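Local coordinates for protein polyporopepsin (Irpex lacteus, PDB 1WKR) that cleaves peptide bonds as a pepsin-like aspartic endopeptidase of broad specificity and clots milk, at residues N9-Y14 and Q272-N277; A226-A231 and L291-L296; A248-L253 and S287-I292; Q254-T259 and F265-N270. All blocks are in the same frame, centred on the assembly; numbering follows the deposited sequence.

Contact 1 of 4, residues N9-Y14 and Q272-N277; sequences NQLVDY and QIWPRN
Trp274 reaches across to the turn 9-14 with the far corner of its six-membered ring, and CH2 is the atom that does most of the touching. It comes to 3.9 Å from Leu11 CB. The carbonyl oxygen Leu11 O stands obliquely to the same ring, 3.8 Å from Trp274 CH2, a van der Waals contact. Val12 meets the ring differently: its CG1 lies at the edge, near the ring plane, 4.1 Å from Trp274 CH2. The indole can span the distance because CG lies anti to the backbone N (chi1 -178°), which carries the ring away from its own chain; the nearest CA atoms, those of Leu11 and Pro275, remain 9.0 Å apart. Pro275 CD covers part of one indole face, 3.5 Å above the plane and toward the rim, while Trp274 NE1 is bonded to Leu278 O, so the ring is fixed from its own side too. The turn that receives it is shaped by an Asx turn, in which Leu11 N donates to Asn9 OD1 at 2.8 Å. The contact joins the N-terminal lobe of the pepsin-like fold to the C-terminal one, the side chain of Val12 lying about 12 Å from those of the active-site Asp32 and Asp212. The turn connects strands 3-9 and 14-20, whereas Trp274 sits in the loop between strands 263-267 and 289-295, where it also packs on Ile292.

Contact 2 of 4, residues A226-A231 and L291-L296; sequences AKYKKA and LIVGDL
Tyr228 and Val293 mark the closest backbone approach, 8.5 Å between CA atoms, where helix 222-232 faces strand 293-295; no hydrogen bond links the segments, and side chains bridge the gap. A chi1 of 179° points the phenol directly away from the tyrosine's own backbone nitrogen and extends it toward the strand. Val293 takes one face of the ring: CG1 is 3.9 Å from the centroid of the Tyr228 ring and 19° off its normal, a CH-pi contact over the face. Val293 CB comes closer to the rim, 3.5 Å from Tyr228 CE2, and the second methyl, CG2, lies 3.7 Å from Tyr228 OH, so the branched side chain follows the CD2-CE2 side of the ring out to the hydroxyl. Leu291 joins at the same end, its CD1 3.6 Å from Tyr228 OH. The hydroxyl has a polar partner in Gln272 OE1, to which it is hydrogen-bonded within this otherwise apolar surround. With a leucine in place of Tyr228, Gln272 OE1 would probably lose its hydroxyl partner and the Val293 methyl the ring face beneath it. Around the contact, Leu243 of strand 243-245 touches both Tyr228 and Leu291, Leu256 of strand 256-260 touches Tyr228 and Val293, and Ile220 of strand 218-220 touches Val293, so the helix lies against a layer of several strands in the C-terminal lobe of the pepsin-like fold.

Contact 3 of 4, residues A248-L253 and S287-I292; sequences AQYANL and SSVYLI
The Tyr250 ring meets Val289 through CD1 and the CB stem, and the two side chains cross at about a right angle. Val289 straddles the base of the tyrosine: CG1 is 3.9 Å from Tyr250 CD1, while CG2 lies 4.0 Å from Tyr250 CB. A fully extended first torsion (chi1 177°) sends Tyr250 from helix 247-251 toward the strand, where the CA atoms of Tyr250 and Val289 are 7.1 Å apart. Farther along, Leu253 CD2 and Leu291 CD2 make a looser methyl contact at 4.5 Å. Shortening Val289 to an alanine is likely to open a gap beside Tyr250 CD1 and CB, taking support from one side of the ring base. The tyrosine hydroxyl points beyond this patch to Asn270 ND2, its hydrogen-bond partner. The contacts found across the two segments are apolar, with no hydrogen bond among them: within the C-terminal lobe, they meet through valine methyls against the tyrosine and a leucine-leucine contact after the helix.

Contact 4 of 4, residues Q254-T259 and F265-N270; sequences QSLFFT and FELTAN
Leu256 and Phe258 pair with Leu267 and Phe265 as antiparallel hydrogen-bonded pairs, flanking the non-hydrogen-bonded pair of Phe257 and Glu266, in a hairpin whose short strand axes approach to 4.7 Å at 152°. Phe258 N to Phe265 O is the straightest of its four backbone bonds, 2.8 Å with an N-H...O angle of 176°. On one face, Phe257 and Glu266 lie side by side and point the same way, Phe257 CE1 being 3.6 Å from Glu266 CD with the ring and carboxylate planes 40° apart. The extended chain of Glu266 carries its carboxylate to Ser255: Ser255 OG donates a 2.7 Å hydrogen bond, accepted on the anti lone pair of Glu266 OE2. Ser255 CB lies over one face of the Phe257 ring, toward its rim. The opposite face of the hairpin is apolar. There Phe258 CE1 lies 3.8 Å from Leu267 CB, and the Leu256 CD1 and Leu267 CD2 methyls are 4.3 Å apart. Beyond the strands a water donates to Ser255 OG at 2.7 Å and accepts from Ala269 N at 2.9 Å, linking the two segments past the last bridge. Ser255 OG thus both gives and receives a hydrogen bond, and its donation probably helps to stabilise negative charge on Glu266, while the face of Leu256, Phe258, Phe265 and Leu267 supplies the buried, apolar side of the hairpin.

From the N terminus, the turn 9-14 comes first, and contact 1 closes the longest loop, reaching forward to 272-277. Helix segment 226-231 follows and meets 291-296 in contact 2; because that partner lies beyond 277, contacts 1 and 2 cross. Segment 248-253 reaches 287-292 in contact 3, which also crosses contact 1 and ends on the same strand as contact 2, sharing Leu291 and Ile292. The hairpin of contact 4 lies within the loops of all three. Gln272 of contact 1 bonds the carbonyls of Gln254 and Leu267 and, through its backbone O, Ile292 N. Contacts 2 to 4 knit two helices, the hairpin and strand 289-295 together, and contact 1 joins that region to the turn 9-14.

Contact 1 of 4, residues N9-Y14 and Q272-N277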
loop_
_atom_site.group_PDB
_atom_site.type_symbol
_atom_site.label_atom_id
_atom_site.label_comp_id
_atom_site.label_asym_id
_atom_site.label_seq_id
_atom_site.Cartn_x
_atom_site.Cartn_y
_atom_site.Cartn_z
ATOM N N ASN A 9 -8.535 -3.073 -8.195
ATOM C CA ASN A 9 -8.455 -1.663 -7.824
ATOM C C ASN A 9 -9.809 -1.214 -7.373
ATOM O O ASN A 9 -10.757 -1.176 -8.210
ATOM C CB ASN A 9 -7.975 -0.884 -9.051
ATOM C CG ASN A 9 -7.639 0.543 -8.754
ATOM O OD1 ASN A 9 -8.326 1.207 -7.977
ATOM N ND2 ASN A 9 -6.592 1.083 -9.384
ATOM N N GLN A 10 -9.962 -0.824 -6.115
ATOM C CA GLN A 10 -11.204 -0.276 -5.546
ATOM C C GLN A 10 -11.050 1.218 -5.277
ATOM O O GLN A 10 -11.703 1.762 -4.383
ATOM C CB GLN A 10 -11.613 -1.009 -4.256
ATOM C CG GLN A 10 -11.836 -2.509 -4.464
ATOM C CD GLN A 10 -12.503 -3.221 -3.285
ATOM O OE1 GLN A 10 -13.292 -4.140 -3.543
ATOM N NE2 GLN A 10 -12.217 -2.792 -2.084
ATOM N N LEU A 11 -10.148 1.874 -5.999
ATOM C CA LEU A 11 -9.948 3.330 -6.027
ATOM C C LEU A 11 -9.203 3.813 -4.807
ATOM O O LEU A 11 -8.170 4.522 -4.937
ATOM C CB LEU A 11 -11.299 4.133 -6.135
ATOM C CG LEU A 11 -12.205 3.662 -7.233
ATOM C CD1 LEU A 11 -13.441 4.594 -7.307
ATOM C CD2 LEU A 11 -11.520 3.532 -8.579
ATOM N N VAL A 12 -9.650 3.464 -3.618
ATOM C CA VAL A 12 -8.969 3.842 -2.365
ATOM C C VAL A 12 -8.019 2.766 -1.886
ATOM O O VAL A 12 -7.180 3.005 -1.004
ATOM C CB VAL A 12 -9.961 4.271 -1.266
ATOM C CG1 VAL A 12 -10.764 5.530 -1.743
ATOM C CG2 VAL A 12 -10.939 3.183 -0.870
ATOM N N ASP A 13 -8.190 1.541 -2.369
ATOM C CA ASP A 13 -7.336 0.403 -1.959
ATOM C C ASP A 13 -7.370 -0.618 -3.056
ATOM O O ASP A 13 -8.184 -0.497 -3.994
ATOM C CB ASP A 13 -7.811 -0.175 -0.593
ATOM C CG ASP A 13 -9.265 -0.587 -0.629
ATOM O OD1 ASP A 13 -9.648 -1.419 -1.405
ATOM O OD2 ASP A 13 -10.019 -0.048 0.280
ATOM N N TYR A 14 -6.493 -1.615 -2.963
ATOM C CA TYR A 14 -6.571 -2.831 -3.779
ATOM C C TYR A 14 -6.905 -4.007 -2.868
ATOM O O TYR A 14 -6.462 -4.050 -1.708
ATOM C CB TYR A 14 -5.189 -3.156 -4.429
ATOM C CG TYR A 14 -5.051 -2.591 -5.829
ATOM C CD1 TYR A 14 -4.654 -1.251 -6.030
ATOM C CD2 TYR A 14 -5.254 -3.395 -6.937
ATOM C CE1 TYR A 14 -4.514 -0.744 -7.347
ATOM C CE2 TYR A 14 -5.077 -2.917 -8.216
ATOM C CZ TYR A 14 -4.681 -1.599 -8.413
ATOM O OH TYR A 14 -4.497 -1.118 -9.686
ATOM N N GLN A 272 -0.800 12.942 -10.763
ATOM C CA GLN A 272 -1.055 13.687 -9.518
ATOM C C GLN A 272 -2.502 13.966 -9.272
ATOM O O GLN A 272 -2.824 14.552 -8.240
ATOM C CB GLN A 272 -0.278 15.011 -9.544
ATOM C CG GLN A 272 1.238 14.816 -9.331
ATOM C CD GLN A 272 1.987 16.099 -9.593
ATOM O OE1 GLN A 272 1.802 17.102 -8.894
ATOM N NE2 GLN A 272 2.791 16.115 -10.615
ATOM N N ILE A 273 -3.397 13.554 -10.182
ATOM C CA ILE A 273 -4.836 13.882 -10.040
ATOM C C ILE A 273 -5.649 12.621 -9.871
ATOM O O ILE A 273 -5.292 11.532 -10.336
ATOM C CB ILE A 273 -5.370 14.789 -11.198
ATOM C CG1 ILE A 273 -5.705 13.978 -12.458
ATOM C CG2 ILE A 273 -4.389 15.927 -11.426
ATOM C CD1 ILE A 273 -6.321 14.822 -13.557
ATOM N N TRP A 274 -6.813 12.763 -9.173
ATOM C CA TRP A 274 -7.783 11.698 -9.036
ATOM C C TRP A 274 -8.435 11.417 -10.398
ATOM O O TRP A 274 -8.631 12.409 -11.164
ATOM C CB TRP A 274 -8.828 12.114 -7.991
ATOM C CG TRP A 274 -9.873 11.108 -7.692
ATOM C CD1 TRP A 274 -11.054 10.935 -8.293
ATOM C CD2 TRP A 274 -9.773 10.050 -6.702
ATOM N NE1 TRP A 274 -11.737 9.832 -7.782
ATOM C CE2 TRP A 274 -10.949 9.294 -6.822
ATOM C CE3 TRP A 274 -8.801 9.646 -5.795
ATOM C CZ2 TRP A 274 -11.214 8.109 -6.013
ATOM C CZ3 TRP A 274 -9.049 8.565 -4.945
ATOM C CH2 TRP A 274 -10.202 7.775 -5.105
ATOM N N PRO A 275 -8.753 10.201 -10.749
ATOM C CA PRO A 275 -9.415 9.940 -12.054
ATOM C C PRO A 275 -10.716 10.717 -12.173
ATOM O O PRO A 275 -11.682 10.487 -11.428
ATOM C CB PRO A 275 -9.643 8.420 -12.022
ATOM C CG PRO A 275 -9.530 7.980 -10.592
ATOM C CD PRO A 275 -8.505 8.945 -10.017
ATOM N N ARG A 276 -10.740 11.671 -13.125
ATOM C CA ARG A 276 -11.836 12.627 -13.154
ATOM C C ARG A 276 -13.196 12.014 -13.504
ATOM O O ARG A 276 -14.222 12.514 -12.976
ATOM C CB ARG A 276 -11.523 13.745 -14.124
ATOM C CG ARG A 276 -10.450 14.676 -13.569
ATOM C CD ARG A 276 -9.966 15.712 -14.558
ATOM N NE ARG A 276 -9.077 15.088 -15.564
ATOM C CZ ARG A 276 -8.345 15.805 -16.433
ATOM N NH1 ARG A 276 -8.489 17.126 -16.528
ATOM N NH2 ARG A 276 -7.446 15.193 -17.189
ATOM N N ASN A 277 -13.216 10.917 -14.207
ATOM C CA ASN A 277 -14.523 10.271 -14.482
ATOM C C ASN A 277 -15.045 9.659 -13.282
ATOM O O ASN A 277 -16.262 9.269 -13.261
ATOM C CB ASN A 277 -14.434 9.295 -15.656
ATOM C CG ASN A 277 -13.786 8.032 -15.354
ATOM O OD1 ASN A 277 -12.599 7.940 -14.889
ATOM N ND2 ASN A 277 -14.473 6.879 -15.471
#

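Contact 2 of 4, residues A226-A231 and L291-L296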
loop_
_atom_site.group_PDB
_atom_site.type_symbol
_atom_site.label_atom_id
_atom_site.label_comp_id
_atom_site.label_asym_id
_atom_site.label_seq_id
_atom_site.Cartn_x
_atom_site.Cartn_y
_atom_site.Cartn_z
ATOM N N ALA A 226 2.828 22.272 2.287
ATOM C CA ALA A 226 2.687 23.716 2.056
ATOM C C ALA A 226 3.448 24.146 0.880
ATOM O O ALA A 226 2.983 24.988 0.087
ATOM C CB ALA A 226 3.170 24.434 3.344
ATOM N N LYS A 227 4.665 23.640 0.660
ATOM C CA LYS A 227 5.480 24.013 -0.538
ATOM C C LYS A 227 4.767 23.561 -1.806
ATOM O O LYS A 227 4.788 24.280 -2.838
ATOM C CB LYS A 227 6.860 23.383 -0.491
ATOM C CG LYS A 227 7.721 24.045 0.618
ATOM C CD LYS A 227 9.131 23.350 0.644
ATOM C CE LYS A 227 9.835 23.864 1.911
ATOM N NZ LYS A 227 11.185 23.216 1.991
ATOM N N TYR A 228 4.173 22.359 -1.784
ATOM C CA TYR A 228 3.465 21.840 -2.971
ATOM C C TYR A 228 2.215 22.674 -3.285
ATOM O O TYR A 228 1.940 22.966 -4.469
ATOM C CB TYR A 228 3.108 20.407 -2.675
ATOM C CG TYR A 228 2.338 19.719 -3.787
ATOM C CD1 TYR A 228 3.006 19.334 -4.961
ATOM C CD2 TYR A 228 0.969 19.500 -3.711
ATOM C CE1 TYR A 228 2.323 18.677 -6.003
ATOM C CE2 TYR A 228 0.295 18.851 -4.754
ATOM C CZ TYR A 228 0.957 18.438 -5.839
ATOM O OH TYR A 228 0.240 17.816 -6.846
ATOM N N LYS A 229 1.454 23.027 -2.259
ATOM C CA LYS A 229 0.278 23.883 -2.492
ATOM C C LYS A 229 0.725 25.187 -3.051
ATOM O O LYS A 229 0.095 25.711 -4.042
ATOM C CB LYS A 229 -0.411 24.172 -1.141
ATOM C CG LYS A 229 -1.211 23.284 -0.670
ATOM C CD LYS A 229 -2.018 23.683 0.586
ATOM C CE LYS A 229 -3.200 24.605 0.284
ATOM N NZ LYS A 229 -4.072 24.999 1.476
ATOM N N LYS A 230 1.807 25.817 -2.592
ATOM C CA LYS A 230 2.275 27.083 -3.143
ATOM C C LYS A 230 2.683 26.883 -4.554
ATOM O O LYS A 230 2.360 27.745 -5.431
ATOM C CB LYS A 230 3.473 27.573 -2.255
ATOM C CG LYS A 230 4.070 28.868 -2.737
ATOM C CD LYS A 230 5.378 29.195 -1.872
ATOM C CE LYS A 230 6.072 30.411 -2.574
ATOM N NZ LYS A 230 7.304 30.918 -1.752
ATOM N N ALA A 231 3.441 25.842 -4.898
ATOM C CA ALA A 231 4.054 25.670 -6.231
ATOM C C ALA A 231 2.954 25.386 -7.251
ATOM O O ALA A 231 3.115 25.861 -8.442
ATOM C CB ALA A 231 4.995 24.484 -6.181
ATOM N N LEU A 291 -6.365 16.702 -6.525
ATOM C CA LEU A 291 -5.018 16.158 -6.412
ATOM C C LEU A 291 -4.929 15.051 -5.423
ATOM O O LEU A 291 -5.607 15.050 -4.369
ATOM C CB LEU A 291 -4.011 17.230 -6.100
ATOM C CG LEU A 291 -4.031 18.478 -6.996
ATOM C CD1 LEU A 291 -2.925 19.432 -6.631
ATOM C CD2 LEU A 291 -3.966 18.056 -8.470
ATOM N N ILE A 292 -4.035 14.085 -5.698
ATOM C CA ILE A 292 -3.834 12.939 -4.797
ATOM C C ILE A 292 -2.599 13.065 -3.934
ATOM O O ILE A 292 -2.308 12.147 -3.181
ATOM C CB ILE A 292 -3.946 11.570 -5.536
ATOM C CG1 ILE A 292 -2.991 11.435 -6.751
ATOM C CG2 ILE A 292 -5.388 11.367 -5.980
ATOM C CD1 ILE A 292 -1.529 11.492 -6.384
ATOM N N VAL A 293 -1.910 14.185 -4.013
ATOM C CA VAL A 293 -0.851 14.529 -3.054
ATOM C C VAL A 293 -1.499 15.130 -1.854
ATOM O O VAL A 293 -2.247 16.139 -1.993
ATOM C CB VAL A 293 0.200 15.466 -3.695
ATOM C CG1 VAL A 293 1.225 15.896 -2.646
ATOM C CG2 VAL A 293 0.868 14.762 -4.856
ATOM N N GLY A 294 -1.298 14.561 -0.688
ATOM C CA GLY A 294 -1.918 15.002 0.565
ATOM C C GLY A 294 -0.974 15.257 1.666
ATOM O O GLY A 294 0.236 14.988 1.529
ATOM N N ASP A 295 -1.488 15.733 2.774
ATOM C CA ASP A 295 -0.715 16.094 3.943
ATOM C C ASP A 295 -0.610 14.907 4.844
ATOM O O ASP A 295 -1.641 14.363 5.312
ATOM C CB ASP A 295 -1.397 17.285 4.649
ATOM C CG ASP A 295 -0.497 17.986 5.661
ATOM O OD1 ASP A 295 0.359 17.360 6.278
ATOM O OD2 ASP A 295 -0.588 19.257 5.793
ATOM N N LEU A 296 0.612 14.454 5.177
ATOM C CA LEU A 296 0.819 13.384 6.137
ATOM C C LEU A 296 0.293 13.736 7.548
ATOM O O LEU A 296 0.022 12.831 8.316
ATOM C CB LEU A 296 2.322 13.079 6.178
ATOM C CG LEU A 296 2.791 11.954 7.083
ATOM C CD1 LEU A 296 2.127 10.607 6.739
ATOM C CD2 LEU A 296 4.307 11.847 7.019
#

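Contact 3 of 4, residues A248-L253 and S287-I292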
loop_
_atom_site.group_PDB
_atom_site.type_symbol
_atom_site.label_atom_id
_atom_site.label_comp_id
_atom_site.label_asym_id
_atom_site.label_seq_id
_atom_site.Cartn_x
_atom_site.Cartn_y
_atom_site.Cartn_z
ATOM N N ALA A 248 -6.638 26.173 -15.722
ATOM C CA ALA A 248 -5.362 26.712 -16.063
ATOM C C ALA A 248 -4.250 26.146 -15.233
ATOM O O ALA A 248 -3.133 25.873 -15.659
ATOM C CB ALA A 248 -5.376 28.265 -15.924
ATOM N N GLN A 249 -4.504 25.988 -13.892
ATOM C CA GLN A 249 -3.454 25.472 -13.035
ATOM C C GLN A 249 -3.145 23.974 -13.381
ATOM O O GLN A 249 -1.981 23.626 -13.300
ATOM C CB GLN A 249 -3.932 25.531 -11.549
ATOM C CG GLN A 249 -3.900 27.013 -11.055
ATOM C CD GLN A 249 -4.649 27.110 -9.707
ATOM O OE1 GLN A 249 -5.437 26.278 -9.324
ATOM N NE2 GLN A 249 -4.279 28.186 -8.971
ATOM N N TYR A 250 -4.129 23.212 -13.790
ATOM C CA TYR A 250 -3.826 21.837 -14.241
ATOM C C TYR A 250 -3.000 21.861 -15.516
ATOM O O TYR A 250 -2.028 21.136 -15.640
ATOM C CB TYR A 250 -5.079 21.006 -14.413
ATOM C CG TYR A 250 -4.724 19.618 -14.937
ATOM C CD1 TYR A 250 -3.982 18.710 -14.156
ATOM C CD2 TYR A 250 -5.026 19.225 -16.245
ATOM C CE1 TYR A 250 -3.565 17.484 -14.631
ATOM C CE2 TYR A 250 -4.643 17.977 -16.736
ATOM C CZ TYR A 250 -3.894 17.126 -15.903
ATOM O OH TYR A 250 -3.495 15.921 -16.398
ATOM N N ALA A 251 -3.365 22.775 -16.448
ATOM C CA ALA A 251 -2.574 22.863 -17.682
ATOM C C ALA A 251 -1.112 23.171 -17.411
ATOM O O ALA A 251 -0.219 22.723 -18.093
ATOM C CB ALA A 251 -3.167 23.896 -18.597
ATOM N N ASN A 252 -0.838 23.952 -16.355
ATOM C CA ASN A 252 0.495 24.333 -15.925
ATOM C C ASN A 252 1.130 23.438 -14.914
ATOM O O ASN A 252 2.273 23.677 -14.462
ATOM C CB ASN A 252 0.449 25.787 -15.392
ATOM C CG ASN A 252 0.305 26.773 -16.516
ATOM O OD1 ASN A 252 1.060 26.774 -17.471
ATOM N ND2 ASN A 252 -0.745 27.545 -16.413
ATOM N N LEU A 253 0.450 22.382 -14.484
ATOM C CA LEU A 253 0.987 21.462 -13.463
ATOM C C LEU A 253 2.211 20.736 -13.971
ATOM O O LEU A 253 2.163 20.134 -15.048
ATOM C CB LEU A 253 -0.108 20.486 -13.040
ATOM C CG LEU A 253 0.250 19.516 -11.886
ATOM C CD1 LEU A 253 0.587 20.225 -10.597
ATOM C CD2 LEU A 253 -0.887 18.510 -11.654
ATOM N N SER A 287 -15.698 17.306 -14.335
ATOM C CA SER A 287 -14.902 18.294 -15.110
ATOM C C SER A 287 -14.144 19.162 -14.074
ATOM O O SER A 287 -14.154 20.441 -14.225
ATOM C CB SER A 287 -15.744 19.173 -16.001
ATOM O OG SER A 287 -16.392 18.327 -16.971
ATOM N N SER A 288 -13.680 18.595 -13.067
ATOM C CA SER A 288 -12.911 19.259 -11.965
ATOM C C SER A 288 -11.648 18.451 -11.665
ATOM O O SER A 288 -11.642 17.248 -11.856
ATOM C CB SER A 288 -13.717 19.240 -10.669
ATOM O OG SER A 288 -15.044 19.838 -10.911
ATOM N N VAL A 289 -10.593 19.174 -11.281
ATOM C CA VAL A 289 -9.277 18.522 -11.022
ATOM C C VAL A 289 -8.978 18.503 -9.505
ATOM O O VAL A 289 -8.802 19.565 -8.903
ATOM C CB VAL A 289 -8.179 19.303 -11.729
ATOM C CG1 VAL A 289 -6.816 18.662 -11.412
ATOM C CG2 VAL A 289 -8.419 19.225 -13.243
ATOM N N TYR A 290 -8.875 17.298 -8.945
ATOM C CA TYR A 290 -8.529 17.128 -7.531
ATOM C C TYR A 290 -7.216 16.364 -7.462
ATOM O O TYR A 290 -6.944 15.448 -8.265
ATOM C CB TYR A 290 -9.630 16.326 -6.753
ATOM C CG TYR A 290 -10.968 16.997 -6.893
ATOM C CD1 TYR A 290 -11.293 18.108 -6.197
ATOM C CD2 TYR A 290 -11.918 16.459 -7.757
ATOM C CE1 TYR A 290 -12.577 18.780 -6.328
ATOM C CE2 TYR A 290 -13.209 17.063 -7.864
ATOM C CZ TYR A 290 -13.412 18.142 -7.148
ATOM O OH TYR A 290 -14.741 18.753 -7.336
ATOM N N LEU A 291 -6.365 16.702 -6.525
ATOM C CA LEU A 291 -5.018 16.158 -6.412
ATOM C C LEU A 291 -4.929 15.051 -5.423
ATOM O O LEU A 291 -5.607 15.050 -4.369
ATOM C CB LEU A 291 -4.011 17.230 -6.100
ATOM C CG LEU A 291 -4.031 18.478 -6.996
ATOM C CD1 LEU A 291 -2.925 19.432 -6.631
ATOM C CD2 LEU A 291 -3.966 18.056 -8.470
ATOM N N ILE A 292 -4.035 14.085 -5.698
ATOM C CA ILE A 292 -3.834 12.939 -4.797
ATOM C C ILE A 292 -2.599 13.065 -3.934
ATOM O O ILE A 292 -2.308 12.147 -3.181
ATOM C CB ILE A 292 -3.946 11.570 -5.536
ATOM C CG1 ILE A 292 -2.991 11.435 -6.751
ATOM C CG2 ILE A 292 -5.388 11.367 -5.980
ATOM C CD1 ILE A 292 -1.529 11.492 -6.384
#

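Contact 4 of 4, residues Q254-T259 and F265-N270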
loop_
_atom_site.group_PDB
_atom_site.type_symbol
_atom_site.label_atom_id
_atom_site.label_comp_id
_atom_site.label_asym_id
_atom_site.label_seq_id
_atom_site.Cartn_x
_atom_site.Cartn_y
_atom_site.Cartn_z
ATOM N N GLN A 254 3.293 20.813 -13.224
ATOM C CA GLN A 254 4.546 20.102 -13.579
ATOM C C GLN A 254 4.629 18.756 -12.866
ATOM O O GLN A 254 3.889 18.496 -11.904
ATOM C CB GLN A 254 5.738 20.989 -13.181
ATOM C CG GLN A 254 5.734 22.490 -13.500
ATOM C CD GLN A 254 5.867 22.476 -14.902
ATOM O OE1 GLN A 254 6.968 22.256 -15.569
ATOM N NE2 GLN A 254 4.861 22.941 -15.608
ATOM N N SER A 255 5.564 17.923 -13.336
ATOM C CA SER A 255 5.843 16.652 -12.663
ATOM C C SER A 255 6.441 16.830 -11.304
ATOM O O SER A 255 7.146 17.834 -11.032
ATOM C CB SER A 255 6.759 15.786 -13.492
ATOM O OG SER A 255 6.101 15.448 -14.722
ATOM N N LEU A 256 6.208 15.873 -10.434
ATOM C CA LEU A 256 7.008 15.679 -9.243
ATOM C C LEU A 256 8.090 14.656 -9.535
ATOM O O LEU A 256 7.825 13.596 -10.152
ATOM C CB LEU A 256 6.181 15.162 -8.078
ATOM C CG LEU A 256 5.251 16.133 -7.446
ATOM C CD1 LEU A 256 4.210 15.469 -6.521
ATOM C CD2 LEU A 256 6.015 17.219 -6.647
ATOM N N PHE A 257 9.310 14.968 -9.170
ATOM C CA PHE A 257 10.454 14.080 -9.425
ATOM C C PHE A 257 10.929 13.517 -8.122
ATOM O O PHE A 257 11.344 14.318 -7.229
ATOM C CB PHE A 257 11.578 14.842 -10.150
ATOM C CG PHE A 257 11.167 15.361 -11.515
ATOM C CD1 PHE A 257 11.322 14.575 -12.633
ATOM C CD2 PHE A 257 10.670 16.651 -11.686
ATOM C CE1 PHE A 257 11.005 15.056 -13.893
ATOM C CE2 PHE A 257 10.317 17.111 -12.969
ATOM C CZ PHE A 257 10.507 16.284 -14.064
ATOM N N PHE A 258 10.873 12.221 -7.967
ATOM C CA PHE A 258 11.291 11.519 -6.725
ATOM C C PHE A 258 12.677 10.951 -7.021
ATOM O O PHE A 258 12.889 10.213 -7.983
ATOM C CB PHE A 258 10.337 10.346 -6.464
ATOM C CG PHE A 258 8.956 10.809 -6.029
ATOM C CD1 PHE A 258 8.052 11.403 -6.930
ATOM C CD2 PHE A 258 8.508 10.562 -4.734
ATOM C CE1 PHE A 258 6.799 11.788 -6.514
ATOM C CE2 PHE A 258 7.260 10.953 -4.328
ATOM C CZ PHE A 258 6.388 11.579 -5.224
ATOM N N THR A 259 13.624 11.241 -6.154
ATOM C CA THR A 259 14.985 10.656 -6.274
ATOM C C THR A 259 15.068 9.533 -5.280
ATOM O O THR A 259 14.967 9.750 -4.080
ATOM C CB THR A 259 16.051 11.670 -6.005
ATOM O OG1 THR A 259 15.941 12.767 -6.949
ATOM C CG2 THR A 259 17.471 11.053 -6.150
ATOM N N PHE A 265 12.408 9.193 -10.577
ATOM C CA PHE A 265 11.069 8.665 -10.924
ATOM C C PHE A 265 10.141 9.826 -11.105
ATOM O O PHE A 265 10.002 10.677 -10.164
ATOM C CB PHE A 265 10.607 7.714 -9.841
ATOM C CG PHE A 265 11.470 6.454 -9.771
ATOM C CD1 PHE A 265 11.208 5.403 -10.611
ATOM C CD2 PHE A 265 12.607 6.443 -8.957
ATOM C CE1 PHE A 265 12.025 4.254 -10.587
ATOM C CE2 PHE A 265 13.411 5.314 -8.972
ATOM C CZ PHE A 265 13.124 4.219 -9.772
ATOM N N GLU A 266 9.471 9.934 -12.233
ATOM C CA GLU A 266 8.674 11.099 -12.585
ATOM C C GLU A 266 7.196 10.817 -12.425
ATOM O O GLU A 266 6.611 10.002 -13.195
ATOM C CB GLU A 266 9.002 11.487 -14.004
ATOM C CG GLU A 266 8.226 12.759 -14.435
ATOM C CD GLU A 266 8.537 13.264 -15.781
ATOM O OE1 GLU A 266 9.536 12.782 -16.478
ATOM O OE2 GLU A 266 7.887 14.219 -16.250
ATOM N N LEU A 267 6.582 11.416 -11.422
ATOM C CA LEU A 267 5.121 11.352 -11.206
ATOM C C LEU A 267 4.507 12.539 -11.976
ATOM O O LEU A 267 4.610 13.724 -11.587
ATOM C CB LEU A 267 4.821 11.421 -9.711
ATOM C CG LEU A 267 3.379 11.094 -9.331
ATOM C CD1 LEU A 267 3.080 9.591 -9.463
ATOM C CD2 LEU A 267 3.084 11.556 -7.906
ATOM N N THR A 268 3.905 12.216 -13.113
ATOM C CA THR A 268 3.483 13.293 -14.044
ATOM C C THR A 268 2.288 14.042 -13.514
ATOM O O THR A 268 1.644 13.649 -12.529
ATOM C CB THR A 268 3.118 12.675 -15.414
ATOM O OG1 THR A 268 1.995 11.778 -15.187
ATOM C CG2 THR A 268 4.273 11.900 -16.053
ATOM N N ALA A 269 1.974 15.154 -14.202
ATOM C CA ALA A 269 0.776 15.918 -13.860
ATOM C C ALA A 269 -0.448 15.036 -13.819
ATOM O O ALA A 269 -1.227 15.082 -12.820
ATOM C CB ALA A 269 0.573 17.047 -14.876
ATOM N N ASN A 270 -0.666 14.183 -14.809
ATOM C CA ASN A 270 -1.875 13.387 -14.803
ATOM C C ASN A 270 -1.879 12.382 -13.615
ATOM O O ASN A 270 -2.935 12.069 -13.039
ATOM C CB ASN A 270 -2.049 12.611 -16.113
ATOM C CG ASN A 270 -3.412 11.968 -16.204
ATOM O OD1 ASN A 270 -3.575 10.765 -16.048
ATOM N ND2 ASN A 270 -4.422 12.801 -16.548
HETATM O O HOH W 1 3.889 16.156 -16.167
#